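PDB 5CL2: sporulation-control protein spo0M from Bacillus subtilis, which controls the expression of spo0A and is required for cells to pass the morphological stage 0 of sporulation. Local coordinates for residues G145-A151 with E168-T174; W133-V137 with L233-L239. All coordinates share one frame; numbering follows the deposited sequence.

Contact 1. Residues G145-A151 with E168-T174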
loop_
_atom_site.group_PDB
_atom_site.type_symbol
_atom_site.label_atom_id
_atom_site.label_comp_id
_atom_site.label_asym_id
_atom_site.label_seq_id
_atom_site.Cartn_x
_atom_site.Cartn_y
_atom_site.Cartn_z
ATOM N N GLY A 145 -23.217 2.392 -22.872
ATOM C CA GLY A 145 -22.770 3.343 -23.878
ATOM C C GLY A 145 -21.366 3.910 -23.793
ATOM O O GLY A 145 -21.144 5.062 -24.130
ATOM N N PHE A 146 -20.421 3.133 -23.275
ATOM C CA PHE A 146 -19.013 3.522 -23.342
ATOM C C PHE A 146 -18.186 2.510 -24.121
ATOM O O PHE A 146 -18.618 1.379 -24.332
ATOM C CB PHE A 146 -18.428 3.679 -21.949
ATOM C CG PHE A 146 -18.882 4.893 -21.251
ATOM C CD1 PHE A 146 -20.090 4.906 -20.577
ATOM C CD2 PHE A 146 -18.109 6.035 -21.258
ATOM C CE1 PHE A 146 -20.521 6.049 -19.922
ATOM C CE2 PHE A 146 -18.529 7.178 -20.597
ATOM C CZ PHE A 146 -19.736 7.181 -19.937
ATOM N N ARG A 147 -16.994 2.914 -24.556
ATOM C CA ARG A 147 -16.077 1.957 -25.167
ATOM C C ARG A 147 -14.687 2.157 -24.530
ATOM O O ARG A 147 -14.220 3.294 -24.379
ATOM C CB ARG A 147 -16.054 2.137 -26.693
ATOM C CG ARG A 147 -15.340 1.038 -27.457
ATOM C CD ARG A 147 -13.985 1.505 -27.925
ATOM N NE ARG A 147 -14.040 2.916 -28.315
ATOM C CZ ARG A 147 -12.966 3.690 -28.455
ATOM N NH1 ARG A 147 -11.755 3.192 -28.243
ATOM N NH2 ARG A 147 -13.098 4.962 -28.801
ATOM N N LEU A 148 -14.032 1.062 -24.140
ATOM C CA LEU A 148 -12.719 1.186 -23.498
ATOM C C LEU A 148 -11.713 1.730 -24.489
ATOM O O LEU A 148 -11.523 1.172 -25.568
ATOM C CB LEU A 148 -12.231 -0.151 -22.956
ATOM C CG LEU A 148 -10.838 -0.056 -22.311
ATOM C CD1 LEU A 148 -10.852 0.821 -21.081
ATOM C CD2 LEU A 148 -10.256 -1.420 -21.995
ATOM N N ASN A 149 -11.083 2.839 -24.129
ATOM C CA ASN A 149 -10.189 3.519 -25.059
ATOM C C ASN A 149 -8.733 3.274 -24.732
ATOM O O ASN A 149 -7.949 2.819 -25.579
ATOM C CB ASN A 149 -10.456 5.026 -25.090
ATOM C CG ASN A 149 -9.799 5.702 -26.290
ATOM O OD1 ASN A 149 -9.838 5.181 -27.402
ATOM N ND2 ASN A 149 -9.182 6.850 -26.064
ATOM N N GLU A 150 -8.366 3.604 -23.500
ATOM C CA GLU A 150 -6.986 3.448 -23.078
ATOM C C GLU A 150 -6.913 2.823 -21.705
ATOM O O GLU A 150 -7.884 2.827 -20.955
ATOM C CB GLU A 150 -6.269 4.804 -23.074
ATOM C CG GLU A 150 -5.212 4.907 -24.165
ATOM C CD GLU A 150 -4.148 3.830 -24.016
ATOM O OE1 GLU A 150 -3.559 3.712 -22.923
ATOM O OE2 GLU A 150 -3.974 3.036 -24.951
ATOM N N ALA A 151 -5.780 2.209 -21.407
ATOM C CA ALA A 151 -5.496 1.733 -20.060
ATOM C C ALA A 151 -4.008 1.872 -19.860
ATOM O O ALA A 151 -3.231 1.545 -20.765
ATOM C CB ALA A 151 -5.942 0.309 -19.861
ATOM N N GLU A 168 -5.165 3.103 -14.638
ATOM C CA GLU A 168 -6.242 3.993 -15.026
ATOM C C GLU A 168 -6.863 3.528 -16.346
ATOM O O GLU A 168 -6.167 3.426 -17.374
ATOM C CB GLU A 168 -5.728 5.425 -15.158
ATOM C CG GLU A 168 -6.811 6.464 -15.486
ATOM C CD GLU A 168 -6.254 7.876 -15.498
ATOM O OE1 GLU A 168 -5.102 8.064 -15.052
ATOM O OE2 GLU A 168 -6.960 8.806 -15.940
ATOM N N PHE A 169 -8.159 3.206 -16.284
ATOM C CA PHE A 169 -8.956 2.836 -17.456
ATOM C C PHE A 169 -9.715 4.050 -17.979
ATOM O O PHE A 169 -10.461 4.684 -17.231
ATOM C CB PHE A 169 -9.939 1.706 -17.123
ATOM C CG PHE A 169 -9.262 0.419 -16.749
ATOM C CD1 PHE A 169 -8.765 0.235 -15.479
ATOM C CD2 PHE A 169 -9.098 -0.589 -17.676
ATOM C CE1 PHE A 169 -8.117 -0.939 -15.129
ATOM C CE2 PHE A 169 -8.454 -1.762 -17.330
ATOM C CZ PHE A 169 -7.956 -1.930 -16.055
ATOM N N GLU A 170 -9.527 4.371 -19.255
ATOM C CA GLU A 170 -10.200 5.507 -19.885
ATOM C C GLU A 170 -11.167 5.033 -20.964
ATOM O O GLU A 170 -10.782 4.313 -21.899
ATOM C CB GLU A 170 -9.191 6.478 -20.485
ATOM C CG GLU A 170 -9.810 7.580 -21.308
ATOM C CD GLU A 170 -8.797 8.200 -22.243
ATOM O OE1 GLU A 170 -7.686 8.519 -21.760
ATOM O OE2 GLU A 170 -9.107 8.374 -23.446
ATOM N N PHE A 171 -12.430 5.414 -20.780
ATOM C CA PHE A 171 -13.531 5.079 -21.660
ATOM C C PHE A 171 -13.984 6.304 -22.434
ATOM O O PHE A 171 -13.922 7.431 -21.922
ATOM C CB PHE A 171 -14.724 4.552 -20.875
ATOM C CG PHE A 171 -14.433 3.353 -20.035
ATOM C CD1 PHE A 171 -13.877 3.499 -18.777
ATOM C CD2 PHE A 171 -14.785 2.092 -20.465
ATOM C CE1 PHE A 171 -13.642 2.413 -17.985
ATOM C CE2 PHE A 171 -14.548 0.991 -19.673
ATOM C CZ PHE A 171 -13.981 1.153 -18.431
ATOM N N VAL A 172 -14.509 6.067 -23.631
ATOM C CA VAL A 172 -15.042 7.115 -24.479
ATOM C C VAL A 172 -16.559 6.901 -24.631
ATOM O O VAL A 172 -17.019 5.758 -24.783
ATOM C CB VAL A 172 -14.340 7.096 -25.868
ATOM C CG1 VAL A 172 -15.034 7.995 -26.855
ATOM C CG2 VAL A 172 -12.902 7.507 -25.729
ATOM N N PRO A 173 -17.339 7.995 -24.571
ATOM C CA PRO A 173 -18.806 7.863 -24.644
ATOM C C PRO A 173 -19.213 7.444 -26.041
ATOM O O PRO A 173 -18.753 8.063 -26.992
ATOM C CB PRO A 173 -19.333 9.280 -24.305
ATOM C CG PRO A 173 -18.187 10.197 -24.541
ATOM C CD PRO A 173 -16.915 9.371 -24.262
ATOM N N THR A 174 -20.011 6.394 -26.170
ATOM C CA THR A 174 -20.518 5.993 -27.477
ATOM C C THR A 174 -21.976 6.339 -27.770
ATOM O O THR A 174 -22.451 6.077 -28.869
ATOM C CB THR A 174 -20.353 4.502 -27.673
ATOM O OG1 THR A 174 -21.162 3.818 -26.710
ATOM C CG2 THR A 174 -18.908 4.122 -27.467
#
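Over one face of the Phe171 ring lies CD1 of Leu148, 4.1 Å from the ring centroid and displaced toward the rim, a CH-pi contact. The same methyl reaches the edge of the Phe169 ring, near its plane, so one leucine branch touches two aromatics; CG of Leu148 stands anti to the backbone N (chi1 178°), which sends the branch along the strand toward Phe169. The side chain of Phe146 crosses that of Phe171 at about a right angle, its CD2 resting 3.7 Å from CB of Phe171, and Pro173 follows beside it. These rings and Ala151 share the sheet face that helix 132-143 packs against, where Leu138 and Ile141 touch Phe171. The two segments are the paired, open-end parts of the hairpin of strands 146-155 and 165-173, at the edge of a five-stranded antiparallel sheet, and a classic beta bulge interrupts the register: Asn149 and Glu150 both face Glu170. The carbonyl O of Glu170 therefore takes two donors, Asn149 N at 2.7 Å and Glu150 N at 3.0 Å, while Glu170 N returns a nearly straight bond to Glu150 O. Arg147 and Val172 exchange backbone bonds in both directions. On the other sheet face Asn149 ND2 donates to Glu170 OE2 across 3.0 Å; the bond lies in the amide plane but approaches the carboxylate from above its plane, with the two planes 45° apart. Both ends of this amide are engaged, because Arg147 NH1 bonds to OD1 of Asn149, and CG2 of Val172 packs 3.5 Å from CB of Asn149. The other carboxylate oxygen of Glu170 forms a salt bridge with Arg205, which probably stabilises its negative charge. At the open end Thr174 N binds Gly145 O, the donor lying above the carbonyl plane.

Contact 2. Residues W133-V137 with L233-L239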
loop_
_atom_site.group_PDB
_atom_site.type_symbol
_atom_site.label_atom_id
_atom_site.label_comp_id
_atom_site.label_asym_id
_atom_site.label_seq_id
_atom_site.Cartn_x
_atom_site.Cartn_y
_atom_site.Cartn_z
ATOM N N TRP A 133 -14.677 -9.865 -11.509
ATOM C CA TRP A 133 -15.429 -8.702 -11.015
ATOM C C TRP A 133 -15.128 -7.464 -11.847
ATOM O O TRP A 133 -16.036 -6.681 -12.155
ATOM C CB TRP A 133 -15.112 -8.396 -9.556
ATOM C CG TRP A 133 -15.332 -9.528 -8.592
ATOM C CD1 TRP A 133 -16.079 -10.652 -8.790
ATOM C CD2 TRP A 133 -14.808 -9.623 -7.265
ATOM N NE1 TRP A 133 -16.043 -11.446 -7.670
ATOM C CE2 TRP A 133 -15.265 -10.839 -6.721
ATOM C CE3 TRP A 133 -13.977 -8.808 -6.493
ATOM C CZ2 TRP A 133 -14.923 -11.257 -5.436
ATOM C CZ3 TRP A 133 -13.632 -9.227 -5.217
ATOM C CH2 TRP A 133 -14.109 -10.437 -4.699
ATOM N N ILE A 134 -13.849 -7.272 -12.183
ATOM C CA ILE A 134 -13.440 -6.129 -12.988
ATOM C C ILE A 134 -14.030 -6.268 -14.378
ATOM O O ILE A 134 -14.498 -5.293 -14.956
ATOM C CB ILE A 134 -11.922 -5.983 -13.091
ATOM C CG1 ILE A 134 -11.325 -5.577 -11.745
ATOM C CG2 ILE A 134 -11.552 -4.936 -14.143
ATOM C CD1 ILE A 134 -9.780 -5.485 -11.772
ATOM N N GLU A 135 -14.010 -7.479 -14.920
ATOM C CA GLU A 135 -14.558 -7.703 -16.252
ATOM C C GLU A 135 -16.078 -7.468 -16.265
ATOM O O GLU A 135 -16.639 -7.003 -17.263
ATOM C CB GLU A 135 -14.223 -9.117 -16.721
ATOM C CG GLU A 135 -14.518 -9.384 -18.184
ATOM C CD GLU A 135 -13.671 -10.524 -18.732
ATOM O OE1 GLU A 135 -13.433 -11.513 -17.994
ATOM O OE2 GLU A 135 -13.233 -10.429 -19.898
ATOM N N ASN A 136 -16.725 -7.740 -15.136
ATOM C CA ASN A 136 -18.130 -7.416 -14.957
ATOM C C ASN A 136 -18.324 -5.911 -15.001
ATOM O O ASN A 136 -19.227 -5.422 -15.686
ATOM C CB ASN A 136 -18.673 -7.971 -13.631
ATOM C CG ASN A 136 -18.884 -9.481 -13.653
ATOM O OD1 ASN A 136 -18.698 -10.137 -14.679
ATOM N ND2 ASN A 136 -19.252 -10.040 -12.506
ATOM N N VAL A 137 -17.483 -5.172 -14.276
ATOM C CA VAL A 137 -17.599 -3.715 -14.283
ATOM C C VAL A 137 -17.376 -3.159 -15.693
ATOM O O VAL A 137 -18.081 -2.253 -16.128
ATOM C CB VAL A 137 -16.616 -3.042 -13.308
ATOM C CG1 VAL A 137 -16.809 -1.531 -13.328
ATOM C CG2 VAL A 137 -16.832 -3.559 -11.895
ATOM N N LEU A 233 -20.851 -7.314 -7.151
ATOM C CA LEU A 233 -20.052 -7.440 -8.366
ATOM C C LEU A 233 -20.484 -8.636 -9.190
ATOM O O LEU A 233 -20.385 -8.614 -10.418
ATOM C CB LEU A 233 -18.561 -7.552 -8.025
ATOM C CG LEU A 233 -17.947 -6.269 -7.469
ATOM C CD1 LEU A 233 -16.756 -6.575 -6.594
ATOM C CD2 LEU A 233 -17.566 -5.330 -8.602
ATOM N N GLU A 234 -20.972 -9.680 -8.530
ATOM C CA GLU A 234 -21.348 -10.878 -9.271
ATOM C C GLU A 234 -22.812 -10.899 -9.749
ATOM O O GLU A 234 -23.219 -11.831 -10.444
ATOM C CB GLU A 234 -20.999 -12.119 -8.445
ATOM C CG GLU A 234 -19.500 -12.140 -8.101
ATOM C CD GLU A 234 -18.969 -13.496 -7.633
ATOM O OE1 GLU A 234 -19.231 -13.883 -6.470
ATOM O OE2 GLU A 234 -18.262 -14.160 -8.432
ATOM N N ASP A 235 -23.608 -9.889 -9.405
ATOM C CA ASP A 235 -24.929 -9.798 -10.029
ATOM C C ASP A 235 -24.959 -8.596 -10.968
ATOM O O ASP A 235 -25.074 -7.440 -10.545
ATOM C CB ASP A 235 -26.059 -9.689 -9.016
ATOM C CG ASP A 235 -27.408 -9.498 -9.692
ATOM O OD1 ASP A 235 -27.603 -10.072 -10.791
ATOM O OD2 ASP A 235 -28.260 -8.772 -9.133
ATOM N N THR A 236 -24.941 -8.916 -12.255
ATOM C CA THR A 236 -24.516 -8.005 -13.304
ATOM C C THR A 236 -25.517 -6.888 -13.617
ATOM O O THR A 236 -25.117 -5.727 -13.807
ATOM C CB THR A 236 -24.187 -8.811 -14.587
ATOM O OG1 THR A 236 -25.339 -9.550 -15.012
ATOM C CG2 THR A 236 -23.050 -9.793 -14.314
ATOM N N GLU A 237 -26.802 -7.244 -13.680
ATOM C CA GLU A 237 -27.911 -6.274 -13.763
ATOM C C GLU A 237 -27.811 -5.138 -12.766
ATOM O O GLU A 237 -27.701 -3.938 -13.128
ATOM C CB GLU A 237 -29.247 -6.978 -13.545
ATOM C CG GLU A 237 -29.480 -8.178 -14.430
ATOM C CD GLU A 237 -30.767 -8.907 -14.086
ATOM O OE1 GLU A 237 -31.329 -8.650 -12.995
ATOM O OE2 GLU A 237 -31.222 -9.727 -14.915
ATOM N N GLU A 238 -27.833 -5.531 -11.499
ATOM C CA GLU A 238 -27.916 -4.569 -10.425
ATOM C C GLU A 238 -26.661 -3.717 -10.448
ATOM O O GLU A 238 -26.699 -2.527 -10.109
ATOM C CB GLU A 238 -28.055 -5.294 -9.090
ATOM C CG GLU A 238 -28.181 -4.377 -7.903
ATOM C CD GLU A 238 -29.534 -3.706 -7.820
ATOM O OE1 GLU A 238 -30.408 -3.987 -8.673
ATOM O OE2 GLU A 238 -29.722 -2.908 -6.880
ATOM N N LEU A 239 -25.578 -4.320 -10.942
ATOM C CA LEU A 239 -24.318 -3.635 -11.201
ATOM C C LEU A 239 -24.463 -2.506 -12.228
ATOM O O LEU A 239 -24.080 -1.362 -11.939
ATOM C CB LEU A 239 -23.259 -4.640 -11.676
ATOM C CG LEU A 239 -21.825 -4.129 -11.810
ATOM C CD1 LEU A 239 -21.413 -3.457 -10.509
ATOM C CD2 LEU A 239 -20.875 -5.271 -12.186
#
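Trp133 and Leu233 bring their helices within 5.5 Å at CA, whereas the backbones stand farther apart at Val137 and Leu239, the other end of the contact. This is helix-helix packing beside a beta-sheet, with the knobs-into-holes element supplied by Asn136: its side chain enters the hole formed by Leu233, Glu234, Thr236 and Leu239, around the junction between helix 230-234 and helix 236-248. Leu233 crosses the indole of Trp133 at about a right angle. Its CB makes a CH-pi contact over the five-membered ring, and CD1 sits above the same face, offset toward the rim and 3.6 Å from CE3. With CG of Trp133 anti to the carbonyl carbon the indole lies beside the backbone N, and chi2 (-18°) turns its plane so that this face meets the leucine. Glu234 reaches the nitrogen side of the indole, with CG 3.6 Å from NE1 and OE2 in plane at the ring edge, although its OE1 is bound by Gln230. Without the indole, as with an alanine here, CB and CD1 of Leu233 would probably lose the flat surface they rest on, and a gap would open beside Leu196 and Leu191 of the sheet. The other methyl of Leu233, CD2, turns to CG2 of Val137, and Phe228 lies against both Leu233 and Leu239. Leu239 brings CD2 to 3.8 Å from CB of Asn136. The amide of Asn136 then reaches past these hydrocarbon contacts to the backbone: ND2 donates to Leu233 O at 2.8 Å, with an N-H...O angle of 155° and the donor tilted 31° from the carbonyl plane.

Helix 132-143 connects the two contacts: its first turns belong to contact 2, and it leads in the chain directly to strand 146-155 of contact 1. The centres lie about 17 Å apart, and the nearest atoms about 5 Å. Both contacts combine buried apolar side chains with a more exposed polar margin. In contact 1, backbone bonds join neighbouring strands and a polar and charged network, passing through the amide of Asn149, lies on the face away from the helix; in contact 2, side-chain packing does most of the joining, with one amide-to-carbonyl bond. Phe189 links the buried sides, meeting Phe169 in the former and Val137 in the latter. Contact 2 also brings together segments far more distant in sequence.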